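Local coordinates for benzoate 1,2-dioxygenase beta subunit (PDB 3E99), which probably serves as the structural, non-catalytic subunit of the oxygenase that dihydroxylates benzoate at ring carbons 1 and 2, at residues 5-11 with 96-100; 29-35 with 65-70; 89-93 with 160-164; 104-108 with 133-137. One frame throughout, in Å; residues are numbered along the deposited sequence.

Overall arrangement
Contact 1 packs a helix, and contact 3 the C-terminal tail, on the curved sheet of an NTF2-like fold; contact 2 joins the turn after helix 26-30 to helix 66-82, and contact 4 pairs two strands of the sheet. Contact 3 is the buried one, its centre about 8 Å from that of the chain, and joins a histidine to the terminal carboxylate. The others are only partly buried. Contacts 1 and 3 share strand 89-103; I5 of contact 1 packs on H107 and F136 of contact 4. Contact 1 is mostly apolar, contact 2 combines an arginine network with packing round L69, and contact 4 is backbone pairing. R34 of contact 2 forms a salt bridge with D135 of contact 4.

Contact 1. Residues 5-11 with 96-100; sequences IDLADIQ and NVERE
The capped first turn of helix 7-22 lies against strand 89-103, outermost in the sheet of this chain, with L7, I10 and Q11 facing V97 and R99. L7 makes the tightest apolar approach, its CD1 lying 3.6 Å from CG1 of V97, while the same methyl also meets CG of R99 at 3.8 Å. CG of L7 stands anti to the backbone N (chi1 179°), and this directs the branch toward the strand. I10 crosses the arginine chain at about a right angle, its CD1 3.9 Å from CD of R99. Beside them the Q11 side chain passes V97 in the opposite sense, NE2 3.9 Å from CB of V97. This is the helix-on-sheet packing of the NTF2-like fold, in which an N-terminal helix lies in the concave face of a bent sheet. A bend at chi3 (56°) carries the guanidinium of R99 back over the start of the helix, near I5 O. The polar link to the helix is indirect: one water accepts from NH1 of R99 at 2.8 Å, in the guanidinium plane, and from the backbone N of L7 at 2.9 Å. D6 and D9 form a capping box around that same turn, D9 N donating to OD1 of D6 (2.9 Å) and D6 N to OD2 of D9. On the other side of the strand, E98 forms a salt bridge with R19 of a second subunit.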
loop_
_atom_site.group_PDB
_atom_site.type_symbol
_atom_site.label_atom_id
_atom_site.label_comp_id
_atom_site.label_asym_id
_atom_site.label_seq_id
_atom_site.Cartn_x
_atom_site.Cartn_y
_atom_site.Cartn_z
ATOM N N ILE A 5 9.602 8.509 20.100
ATOM C CA ILE A 5 8.564 8.237 19.144
ATOM C C ILE A 5 9.352 7.914 17.903
ATOM O O ILE A 5 10.293 8.642 17.541
ATOM C CB ILE A 5 7.663 9.469 18.912
ATOM C CG1 ILE A 5 6.860 9.811 20.162
ATOM C CG2 ILE A 5 6.676 9.260 17.728
ATOM C CD1 ILE A 5 5.853 8.745 20.552
ATOM N N ASP A 6 9.016 6.794 17.280
ATOM C CA ASP A 6 9.642 6.430 16.036
ATOM C C ASP A 6 8.582 6.277 14.934
ATOM O O ASP A 6 7.371 6.484 15.149
ATOM C CB ASP A 6 10.462 5.154 16.201
ATOM C CG ASP A 6 9.634 3.947 16.597
ATOM O OD1 ASP A 6 8.406 3.926 16.402
ATOM O OD2 ASP A 6 10.232 2.969 17.079
ATOM N N LEU A 7 9.047 5.876 13.758
ATOM C CA LEU A 7 8.185 5.769 12.599
ATOM C C LEU A 7 7.090 4.767 12.818
ATOM O O LEU A 7 5.956 4.997 12.399
ATOM C CB LEU A 7 9.010 5.398 11.360
ATOM C CG LEU A 7 8.244 5.238 10.074
ATOM C CD1 LEU A 7 7.534 6.554 9.716
ATOM C CD2 LEU A 7 9.210 4.767 8.953
ATOM N N ALA A 8 7.391 3.656 13.476
ATOM C CA ALA A 8 6.367 2.668 13.778
ATOM C C ALA A 8 5.272 3.216 14.689
ATOM O O ALA A 8 4.105 2.923 14.478
ATOM C CB ALA A 8 6.954 1.374 14.329
ATOM N N ASP A 9 5.640 4.019 15.686
ATOM C CA ASP A 9 4.632 4.651 16.534
ATOM C C ASP A 9 3.720 5.583 15.715
ATOM O O ASP A 9 2.497 5.619 15.902
ATOM C CB ASP A 9 5.288 5.439 17.643
ATOM C CG ASP A 9 6.058 4.570 18.583
ATOM O OD1 ASP A 9 5.600 3.437 18.881
ATOM O OD2 ASP A 9 7.141 5.020 18.991
ATOM N N ILE A 10 4.332 6.348 14.823
ATOM C CA ILE A 10 3.599 7.233 13.945
ATOM C C ILE A 10 2.667 6.458 13.014
ATOM O O ILE A 10 1.523 6.835 12.834
ATOM C CB ILE A 10 4.541 8.169 13.149
ATOM C CG1 ILE A 10 5.352 9.089 14.089
ATOM C CG2 ILE A 10 3.730 9.036 12.135
ATOM C CD1 ILE A 10 6.544 9.796 13.454
ATOM N N GLN A 11 3.171 5.377 12.404
ATOM C CA GLN A 11 2.386 4.519 11.524
ATOM C C GLN A 11 1.183 3.910 12.267
ATOM O O GLN A 11 0.055 3.883 11.755
ATOM C CB GLN A 11 3.293 3.445 10.877
ATOM C CG GLN A 11 4.200 4.028 9.791
ATOM C CD GLN A 11 5.215 3.045 9.232
ATOM O OE1 GLN A 11 5.860 2.319 9.972
ATOM N NE2 GLN A 11 5.376 3.044 7.924
ATOM N N ASN A 96 4.377 4.655 2.020
ATOM C CA ASN A 96 5.549 5.479 1.749
ATOM C C ASN A 96 5.688 6.591 2.782
ATOM O O ASN A 96 5.947 7.759 2.470
ATOM C CB ASN A 96 5.505 6.055 0.315
ATOM C CG ASN A 96 5.647 5.002 -0.793
ATOM O OD1 ASN A 96 5.169 3.876 -0.701
ATOM N ND2 ASN A 96 6.266 5.418 -1.900
ATOM N N VAL A 97 5.521 6.206 4.028
ATOM C CA VAL A 97 5.566 7.164 5.131
ATOM C C VAL A 97 7.021 7.592 5.412
ATOM O O VAL A 97 7.869 6.766 5.641
ATOM C CB VAL A 97 4.957 6.622 6.415
ATOM C CG1 VAL A 97 4.998 7.748 7.498
ATOM C CG2 VAL A 97 3.494 6.111 6.180
ATOM N N GLU A 98 7.255 8.898 5.380
ATOM C CA GLU A 98 8.540 9.494 5.669
ATOM C C GLU A 98 8.430 10.525 6.749
ATOM O O GLU A 98 7.601 11.423 6.664
ATOM C CB GLU A 98 9.074 10.190 4.450
ATOM C CG GLU A 98 9.395 9.209 3.298
ATOM C CD GLU A 98 9.900 9.966 2.126
ATOM O OE1 GLU A 98 11.090 10.352 2.135
ATOM O OE2 GLU A 98 9.099 10.257 1.249
ATOM N N ARG A 99 9.303 10.428 7.740
ATOM C CA ARG A 99 9.394 11.449 8.774
ATOM C C ARG A 99 10.142 12.647 8.220
ATOM O O ARG A 99 11.181 12.485 7.612
ATOM C CB ARG A 99 10.133 10.888 9.986
ATOM C CG ARG A 99 9.347 9.769 10.687
ATOM C CD ARG A 99 10.120 9.247 11.900
ATOM N NE ARG A 99 10.438 10.324 12.846
ATOM C CZ ARG A 99 11.280 10.182 13.858
ATOM N NH1 ARG A 99 11.884 9.011 14.057
ATOM N NH2 ARG A 99 11.540 11.222 14.663
ATOM N N GLU A 100 9.615 13.848 8.444
ATOM C CA GLU A 100 10.239 15.059 7.933
ATOM C C GLU A 100 10.935 15.880 9.015
ATOM O O GLU A 100 12.034 16.389 8.785
ATOM C CB GLU A 100 9.187 15.897 7.251
ATOM C CG GLU A 100 8.742 15.297 5.956
ATOM C CD GLU A 100 7.814 16.212 5.205
ATOM O OE1 GLU A 100 7.007 16.900 5.852
ATOM O OE2 GLU A 100 7.910 16.237 3.978
HETATM O O HOH W 1 11.853 6.387 13.186
#

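Contact 2. Residues 29-35 with 65-70; sequences WLDCYRA and NRQGLE
The chain leaves helix 26-30 through a type I turn from L30 to Y33 and passes along the first turn of helix 66-82, where R66 N donates to A35 O at 2.9 Å. R66 carries the polar half of the contact. Its CG stands anti to the backbone N (chi1 -157°) and the chain bends at chi3, laying CD against CB of Y33 at 3.7 Å and bringing NH1 to Y33 O in a 3.1 Å hydrogen bond. The other edge of the guanidinium holds E70 side-on: NE and NH2 both donate to OE2, with NE at 2.9 Å and both bonds in the guanidinium plane. D31 OD1 adds only a long salt bridge to NH1, 3.7 Å away. Beneath this network L69 makes the apolar half. Its CD1 sits over one face of the Y33 ring in a CH-pi contact, 4.2 Å from the centroid, while CD2 meets CH2 at the edge of the W29 ring at 4.0 Å. CD2 of L30 lies alongside CB of L69. The polar ends of W29 and Y33 both turn to E17 of helix 7-22. With E70 holding one edge of its guanidinium and the backbone of Y33 bonded to NH1, R66 has little freedom to rotate, and its charge is probably offset chiefly by E70, with D31 a more distant contributor.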
loop_
_atom_site.group_PDB
_atom_site.type_symbol
_atom_site.label_atom_id
_atom_site.label_comp_id
_atom_site.label_asym_id
_atom_site.label_seq_id
_atom_site.Cartn_x
_atom_site.Cartn_y
_atom_site.Cartn_z
ATOM N N TRP A 29 -12.743 9.174 15.902
ATOM C CA TRP A 29 -11.968 9.818 14.852
ATOM C C TRP A 29 -11.666 11.290 15.183
ATOM O O TRP A 29 -10.539 11.729 15.050
ATOM C CB TRP A 29 -12.661 9.720 13.501
ATOM C CG TRP A 29 -11.863 10.416 12.399
ATOM C CD1 TRP A 29 -10.700 9.992 11.804
ATOM C CD2 TRP A 29 -12.166 11.692 11.831
ATOM N NE1 TRP A 29 -10.281 10.912 10.875
ATOM C CE2 TRP A 29 -11.157 11.977 10.883
ATOM C CE3 TRP A 29 -13.212 12.607 12.011
ATOM C CZ2 TRP A 29 -11.164 13.132 10.106
ATOM C CZ3 TRP A 29 -13.210 13.803 11.266
ATOM C CH2 TRP A 29 -12.155 14.055 10.319
ATOM N N LEU A 30 -12.688 12.050 15.562
ATOM C CA LEU A 30 -12.501 13.443 15.920
ATOM C C LEU A 30 -11.519 13.563 17.035
ATOM O O LEU A 30 -10.793 14.539 17.081
ATOM C CB LEU A 30 -13.831 14.120 16.324
ATOM C CG LEU A 30 -14.752 14.444 15.150
ATOM C CD1 LEU A 30 -16.232 14.632 15.592
ATOM C CD2 LEU A 30 -14.229 15.613 14.305
ATOM N N ASP A 31 -11.505 12.598 17.955
ATOM C CA ASP A 31 -10.559 12.661 19.076
ATOM C C ASP A 31 -9.110 12.410 18.700
ATOM O O ASP A 31 -8.246 12.560 19.546
ATOM C CB ASP A 31 -10.951 11.701 20.197
ATOM C CG ASP A 31 -12.017 12.275 21.106
ATOM O OD1 ASP A 31 -12.159 13.525 21.184
ATOM O OD2 ASP A 31 -12.707 11.450 21.737
ATOM N N CYS A 32 -8.835 12.064 17.446
ATOM C CA CYS A 32 -7.449 11.988 16.968
ATOM C C CYS A 32 -6.922 13.356 16.599
ATOM O O CYS A 32 -5.723 13.468 16.257
ATOM C CB CYS A 32 -7.336 11.084 15.718
ATOM S SG CYS A 32 -7.813 9.390 16.009
ATOM N N TYR A 33 -7.805 14.368 16.638
ATOM C CA TYR A 33 -7.482 15.736 16.248
ATOM C C TYR A 33 -7.499 16.692 17.433
ATOM O O TYR A 33 -8.422 16.682 18.237
ATOM C CB TYR A 33 -8.429 16.282 15.159
ATOM C CG TYR A 33 -8.243 15.580 13.807
ATOM C CD1 TYR A 33 -8.758 14.312 13.581
ATOM C CD2 TYR A 33 -7.555 16.196 12.764
ATOM C CE1 TYR A 33 -8.597 13.673 12.349
ATOM C CE2 TYR A 33 -7.397 15.578 11.530
ATOM C CZ TYR A 33 -7.866 14.303 11.335
ATOM O OH TYR A 33 -7.692 13.695 10.089
ATOM N N ARG A 34 -6.465 17.509 17.535
ATOM C CA ARG A 34 -6.417 18.531 18.590
ATOM C C ARG A 34 -7.512 19.568 18.323
ATOM O O ARG A 34 -7.833 19.878 17.172
ATOM C CB ARG A 34 -5.033 19.173 18.676
ATOM C CG ARG A 34 -4.606 19.384 20.112
ATOM C CD ARG A 34 -3.105 19.618 20.285
ATOM N NE ARG A 34 -2.685 20.868 19.668
ATOM C CZ ARG A 34 -1.454 21.351 19.765
ATOM N NH1 ARG A 34 -0.525 20.675 20.419
ATOM N NH2 ARG A 34 -1.142 22.494 19.187
ATOM N N ALA A 35 -8.089 20.136 19.387
ATOM C CA ALA A 35 -9.168 21.109 19.193
ATOM C C ALA A 35 -8.754 22.246 18.235
ATOM O O ALA A 35 -9.578 22.773 17.492
ATOM C CB ALA A 35 -9.642 21.657 20.539
ATOM N N ASN A 65 -9.812 25.263 12.648
ATOM C CA ASN A 65 -9.756 24.534 13.905
ATOM C C ASN A 65 -10.653 23.338 13.781
ATOM O O ASN A 65 -11.274 23.134 12.753
ATOM C CB ASN A 65 -10.162 25.445 15.064
ATOM C CG ASN A 65 -11.478 26.094 14.832
ATOM O OD1 ASN A 65 -12.419 25.449 14.406
ATOM N ND2 ASN A 65 -11.552 27.404 15.081
ATOM N N ARG A 66 -10.726 22.541 14.830
ATOM C CA ARG A 66 -11.497 21.320 14.750
ATOM C C ARG A 66 -13.018 21.533 14.675
ATOM O O ARG A 66 -13.721 20.707 14.152
ATOM C CB ARG A 66 -11.193 20.440 15.928
ATOM C CG ARG A 66 -11.499 18.971 15.628
ATOM C CD ARG A 66 -11.143 18.151 16.798
ATOM N NE ARG A 66 -12.215 18.220 17.754
ATOM C CZ ARG A 66 -12.338 17.427 18.809
ATOM N NH1 ARG A 66 -11.420 16.515 19.088
ATOM N NH2 ARG A 66 -13.401 17.551 19.595
ATOM N N GLN A 67 -13.528 22.639 15.186
ATOM C CA GLN A 67 -14.958 22.857 15.125
ATOM C C GLN A 67 -15.528 22.593 13.733
ATOM O O GLN A 67 -16.579 21.997 13.607
ATOM C CB GLN A 67 -15.322 24.280 15.562
ATOM C CG GLN A 67 -16.825 24.593 15.498
ATOM C CD GLN A 67 -17.115 25.960 16.020
ATOM O OE1 GLN A 67 -16.686 26.300 17.100
ATOM N NE2 GLN A 67 -17.840 26.761 15.253
ATOM N N GLY A 68 -14.853 23.037 12.685
ATOM C CA GLY A 68 -15.342 22.818 11.331
ATOM C C GLY A 68 -15.474 21.334 11.035
ATOM O O GLY A 68 -16.418 20.908 10.374
ATOM N N LEU A 69 -14.534 20.537 11.538
ATOM C CA LEU A 69 -14.583 19.092 11.326
ATOM C C LEU A 69 -15.736 18.474 12.105
ATOM O O LEU A 69 -16.327 17.511 11.633
ATOM C CB LEU A 69 -13.289 18.403 11.761
ATOM C CG LEU A 69 -12.075 18.532 10.842
ATOM C CD1 LEU A 69 -10.890 17.813 11.468
ATOM C CD2 LEU A 69 -12.391 17.989 9.451
ATOM N N GLU A 70 -15.995 18.999 13.305
ATOM C CA GLU A 70 -17.104 18.520 14.152
ATOM C C GLU A 70 -18.398 18.759 13.427
ATOM O O GLU A 70 -19.285 17.905 13.382
ATOM C CB GLU A 70 -17.110 19.233 15.504
ATOM C CG GLU A 70 -15.894 18.861 16.421
ATOM C CD GLU A 70 -15.641 19.873 17.495
ATOM O OE1 GLU A 70 -16.602 20.482 17.984
ATOM O OE2 GLU A 70 -14.471 20.081 17.851
HETATM O O HOH W 2 -12.253 23.911 17.701
#

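Contact 3. Residues 89-93 with 160-164; sequences RTSHN and DIYHI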
loop_
_atom_site.group_PDB
_atom_site.type_symbol
_atom_site.label_atom_id
_atom_site.label_comp_id
_atom_site.label_asym_id
_atom_site.label_seq_id
_atom_site.Cartn_x
_atom_site.Cartn_y
_atom_site.Cartn_z
ATOM N N ARG A 89 -18.588 1.561 1.605
ATOM C CA ARG A 89 -17.496 0.941 2.356
ATOM C C ARG A 89 -16.197 1.527 1.861
ATOM O O ARG A 89 -15.979 1.589 0.667
ATOM C CB ARG A 89 -17.499 -0.561 2.161
ATOM C CG ARG A 89 -18.845 -1.204 2.560
ATOM C CD ARG A 89 -18.912 -2.605 2.112
ATOM N NE ARG A 89 -20.274 -3.109 2.199
ATOM C CZ ARG A 89 -20.776 -4.084 1.451
ATOM N NH1 ARG A 89 -20.036 -4.671 0.528
ATOM N NH2 ARG A 89 -22.040 -4.476 1.630
ATOM N N THR A 90 -15.347 1.977 2.776
ATOM C CA THR A 90 -14.103 2.647 2.375
ATOM C C THR A 90 -12.948 1.841 2.967
ATOM O O THR A 90 -13.114 1.144 3.986
ATOM C CB THR A 90 -14.010 4.121 2.842
ATOM O OG1 THR A 90 -14.115 4.201 4.265
ATOM C CG2 THR A 90 -15.112 5.010 2.205
ATOM N N SER A 91 -11.794 1.966 2.345
ATOM C CA SER A 91 -10.586 1.283 2.806
ATOM C C SER A 91 -9.396 2.180 2.509
ATOM O O SER A 91 -9.035 2.393 1.357
ATOM C CB SER A 91 -10.393 -0.055 2.126
ATOM O OG SER A 91 -9.344 -0.798 2.751
ATOM N N HIS A 92 -8.833 2.758 3.571
ATOM C CA HIS A 92 -7.627 3.572 3.489
ATOM C C HIS A 92 -6.383 2.690 3.408
ATOM O O HIS A 92 -6.318 1.624 4.044
ATOM C CB HIS A 92 -7.496 4.480 4.722
ATOM C CG HIS A 92 -8.443 5.630 4.721
ATOM N ND1 HIS A 92 -9.812 5.466 4.748
ATOM C CD2 HIS A 92 -8.219 6.968 4.685
ATOM C CE1 HIS A 92 -10.383 6.653 4.696
ATOM N NE2 HIS A 92 -9.441 7.578 4.678
ATOM N N ASN A 93 -5.392 3.176 2.640
ATOM C CA ASN A 93 -4.130 2.477 2.409
ATOM C C ASN A 93 -3.029 3.502 2.448
ATOM O O ASN A 93 -2.898 4.322 1.532
ATOM C CB ASN A 93 -4.119 1.752 1.064
ATOM C CG ASN A 93 -5.251 0.710 0.934
ATOM O OD1 ASN A 93 -5.119 -0.475 1.334
ATOM N ND2 ASN A 93 -6.351 1.135 0.307
ATOM N N ASP A 160 -15.438 13.480 0.392
ATOM C CA ASP A 160 -15.651 13.934 1.750
ATOM C C ASP A 160 -14.511 13.496 2.620
ATOM O O ASP A 160 -13.630 12.760 2.171
ATOM C CB ASP A 160 -16.962 13.369 2.255
ATOM C CG ASP A 160 -17.680 14.315 3.215
ATOM O OD1 ASP A 160 -17.016 15.119 3.894
ATOM O OD2 ASP A 160 -18.915 14.252 3.279
ATOM N N ILE A 161 -14.547 13.939 3.877
ATOM C CA ILE A 161 -13.494 13.666 4.838
ATOM C C ILE A 161 -13.215 12.186 5.092
ATOM O O ILE A 161 -12.103 11.810 5.465
ATOM C CB ILE A 161 -13.742 14.434 6.182
ATOM C CG1 ILE A 161 -15.087 14.087 6.809
ATOM C CG2 ILE A 161 -13.664 15.915 5.957
ATOM C CD1 ILE A 161 -15.258 14.780 8.145
ATOM N N TYR A 162 -14.215 11.329 4.883
ATOM C CA TYR A 162 -14.003 9.882 5.086
ATOM C C TYR A 162 -13.284 9.191 3.932
ATOM O O TYR A 162 -13.021 7.975 3.990
ATOM C CB TYR A 162 -15.305 9.185 5.406
ATOM C CG TYR A 162 -16.418 9.443 4.446
ATOM C CD1 TYR A 162 -16.546 8.702 3.270
ATOM C CD2 TYR A 162 -17.392 10.381 4.726
ATOM C CE1 TYR A 162 -17.594 8.931 2.385
ATOM C CE2 TYR A 162 -18.449 10.598 3.844
ATOM C CZ TYR A 162 -18.531 9.894 2.687
ATOM O OH TYR A 162 -19.599 10.140 1.881
ATOM N N HIS A 163 -12.982 9.938 2.873
ATOM C CA HIS A 163 -12.213 9.419 1.730
ATOM C C HIS A 163 -10.725 9.718 1.799
ATOM O O HIS A 163 -9.962 9.188 0.987
ATOM C CB HIS A 163 -12.669 10.036 0.432
ATOM C CG HIS A 163 -14.023 9.634 0.002
ATOM N ND1 HIS A 163 -15.033 10.547 -0.152
ATOM C CD2 HIS A 163 -14.538 8.428 -0.339
ATOM C CE1 HIS A 163 -16.127 9.923 -0.555
ATOM N NE2 HIS A 163 -15.848 8.640 -0.698
ATOM N N ILE A 164 -10.326 10.542 2.767
ATOM C CA ILE A 164 -8.980 11.110 2.846
ATOM C C ILE A 164 -8.448 11.044 4.244
ATOM O O ILE A 164 -7.439 11.736 4.534
ATOM C CB ILE A 164 -8.954 12.576 2.308
ATOM C CG1 ILE A 164 -9.886 13.448 3.157
ATOM C CG2 ILE A 164 -9.402 12.584 0.859
ATOM C CD1 ILE A 164 -10.054 14.879 2.715
ATOM O OXT ILE A 164 -9.005 10.328 5.133
#
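H92 reaches from strand 89-103 to the very end of the chain, where its NE2 donates to OXT of I164 at 2.8 Å. The acceptor lies in the ring plane, 11° out of it, though the N-H...O angle of 149° leaves the bond somewhat bent. CG of H92 is anti to the carbonyl carbon (chi1 -74°), which sends the ring toward the tail. CE1, on the same edge of the ring, comes within 3.0 Å of Y162 O, a buried carbonyl oxygen with no hydrogen-bonding partner in the model. Two residues earlier on the strand, CG2 of T90 meets the edge of the Y162 ring, 4.1 Å from CD1, the two side chains crossing at about a right angle. The H163 ring is fixed from within the tail, because D160 N donates to its ND1 at 3.0 Å nearly straight and in the ring plane. D22 of helix 7-22 takes ND1 of H92 and OG1 of T90, while K146 binds the other terminal oxygen, I164 O. Having acidic partners at both ring nitrogens would be expected to favour the protonated imidazolium, so that H92 probably helps K146 offset the buried C-terminal charge.

Contact 4. Residues 104-108 with 133-137; sequences GDVHT and AIDFS
OD1 of D135 is gripped twice by S137, whose OG donates at 2.6 Å and whose backbone N donates at 2.9 Å, both from the same face of the carboxylate plane. The backbone bond makes an Asx turn that carries the chain out of strand 122-135, and D105 packs against it, with CB 3.6 Å from S137 N. With CG anti to the backbone N (chi1 -180°), D135 can turn OD1 to this turn while OD2 takes a salt bridge from R34. Before the turn the two strands pair antiparallel. H107 and I134 form the hydrogen-bonded pair, through H107 N to I134 O at 2.9 Å and I134 N to H107 O at 2.8 Å; V106 with D135 and T108 with A133 are non-hydrogen-bonded pairs. F136 N extends the ladder by donating to D105 O at 2.7 Å, an oxygen that also lies at the edge of the F136 ring. On the face that carries H107 and I134, the H107 and F136 rings meet obliquely, their planes at 88° and CD2 of H107 3.8 Å from CD1 of F136. V106 and A133 touch on the other face. This open end of the hairpin lies mid-sheet, strand 89-103 flanking 106-119 and strand 142-150 flanking 122-135, while helix 7-22 covers H107, I134 and F136 through I10.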
loop_
_atom_site.group_PDB
_atom_site.type_symbol
_atom_site.label_atom_id
_atom_site.label_comp_id
_atom_site.label_asym_id
_atom_site.label_seq_id
_atom_site.Cartn_x
_atom_site.Cartn_y
_atom_site.Cartn_z
ATOM N N GLY A 104 10.217 19.053 19.629
ATOM C CA GLY A 104 9.773 18.481 20.880
ATOM C C GLY A 104 8.999 17.200 20.601
ATOM O O GLY A 104 9.514 16.270 19.984
ATOM N N ASP A 105 7.746 17.173 21.051
ATOM C CA ASP A 105 6.868 16.015 20.890
ATOM C C ASP A 105 5.940 16.162 19.671
ATOM O O ASP A 105 5.016 15.347 19.495
ATOM C CB ASP A 105 6.034 15.820 22.156
ATOM C CG ASP A 105 6.856 15.305 23.340
ATOM O OD1 ASP A 105 7.727 14.423 23.136
ATOM O OD2 ASP A 105 6.601 15.779 24.465
ATOM N N VAL A 106 6.175 17.195 18.844
ATOM C CA VAL A 106 5.432 17.362 17.602
ATOM C C VAL A 106 6.242 16.823 16.421
ATOM O O VAL A 106 7.319 17.339 16.071
ATOM C CB VAL A 106 5.008 18.789 17.315
ATOM C CG1 VAL A 106 4.138 18.803 16.074
ATOM C CG2 VAL A 106 4.229 19.436 18.529
ATOM N N HIS A 107 5.665 15.813 15.786
ATOM C CA HIS A 107 6.319 15.053 14.737
ATOM C C HIS A 107 5.606 15.300 13.426
ATOM O O HIS A 107 4.381 15.247 13.376
ATOM C CB HIS A 107 6.299 13.574 15.096
ATOM C CG HIS A 107 7.256 13.217 16.187
ATOM N ND1 HIS A 107 8.511 12.723 15.933
ATOM C CD2 HIS A 107 7.149 13.308 17.536
ATOM C CE1 HIS A 107 9.144 12.529 17.077
ATOM N NE2 HIS A 107 8.342 12.876 18.066
ATOM N N THR A 108 6.367 15.626 12.382
ATOM C CA THR A 108 5.810 15.912 11.078
ATOM C C THR A 108 6.248 14.826 10.097
ATOM O O THR A 108 7.443 14.522 9.992
ATOM C CB THR A 108 6.245 17.314 10.589
ATOM O OG1 THR A 108 5.818 18.323 11.525
ATOM C CG2 THR A 108 5.635 17.649 9.213
ATOM N N ALA A 133 1.264 17.048 10.960
ATOM C CA ALA A 133 1.986 17.341 12.205
ATOM C C ALA A 133 1.161 16.781 13.346
ATOM O O ALA A 133 -0.032 17.104 13.468
ATOM C CB ALA A 133 2.177 18.846 12.390
ATOM N N ILE A 134 1.788 15.958 14.176
ATOM C CA ILE A 134 1.093 15.217 15.213
ATOM C C ILE A 134 1.784 15.463 16.550
ATOM O O ILE A 134 2.985 15.240 16.667
ATOM C CB ILE A 134 1.118 13.702 14.943
ATOM C CG1 ILE A 134 0.579 13.359 13.561
ATOM C CG2 ILE A 134 0.327 12.972 16.013
ATOM C CD1 ILE A 134 1.080 12.029 13.030
ATOM N N ASP A 135 1.002 15.877 17.543
ATOM C CA ASP A 135 1.469 16.134 18.900
ATOM C C ASP A 135 1.392 14.872 19.749
ATOM O O ASP A 135 0.293 14.324 20.009
ATOM C CB ASP A 135 0.603 17.236 19.519
ATOM C CG ASP A 135 1.007 17.588 20.948
ATOM O OD1 ASP A 135 2.048 17.113 21.466
ATOM O OD2 ASP A 135 0.253 18.358 21.545
ATOM N N PHE A 136 2.556 14.353 20.129
ATOM C CA PHE A 136 2.611 13.167 20.972
ATOM C C PHE A 136 2.834 13.462 22.460
ATOM O O PHE A 136 3.125 12.551 23.237
ATOM C CB PHE A 136 3.688 12.205 20.480
ATOM C CG PHE A 136 3.328 11.465 19.209
ATOM C CD1 PHE A 136 3.565 12.031 17.958
ATOM C CD2 PHE A 136 2.776 10.191 19.268
ATOM C CE1 PHE A 136 3.266 11.349 16.804
ATOM C CE2 PHE A 136 2.490 9.496 18.089
ATOM C CZ PHE A 136 2.715 10.086 16.875
ATOM N N SER A 137 2.653 14.705 22.878
ATOM C CA SER A 137 2.906 15.078 24.274
ATOM C C SER A 137 1.886 14.490 25.283
ATOM O O SER A 137 2.250 14.173 26.415
ATOM C CB SER A 137 2.958 16.592 24.402
ATOM O OG SER A 137 1.720 17.162 24.058
#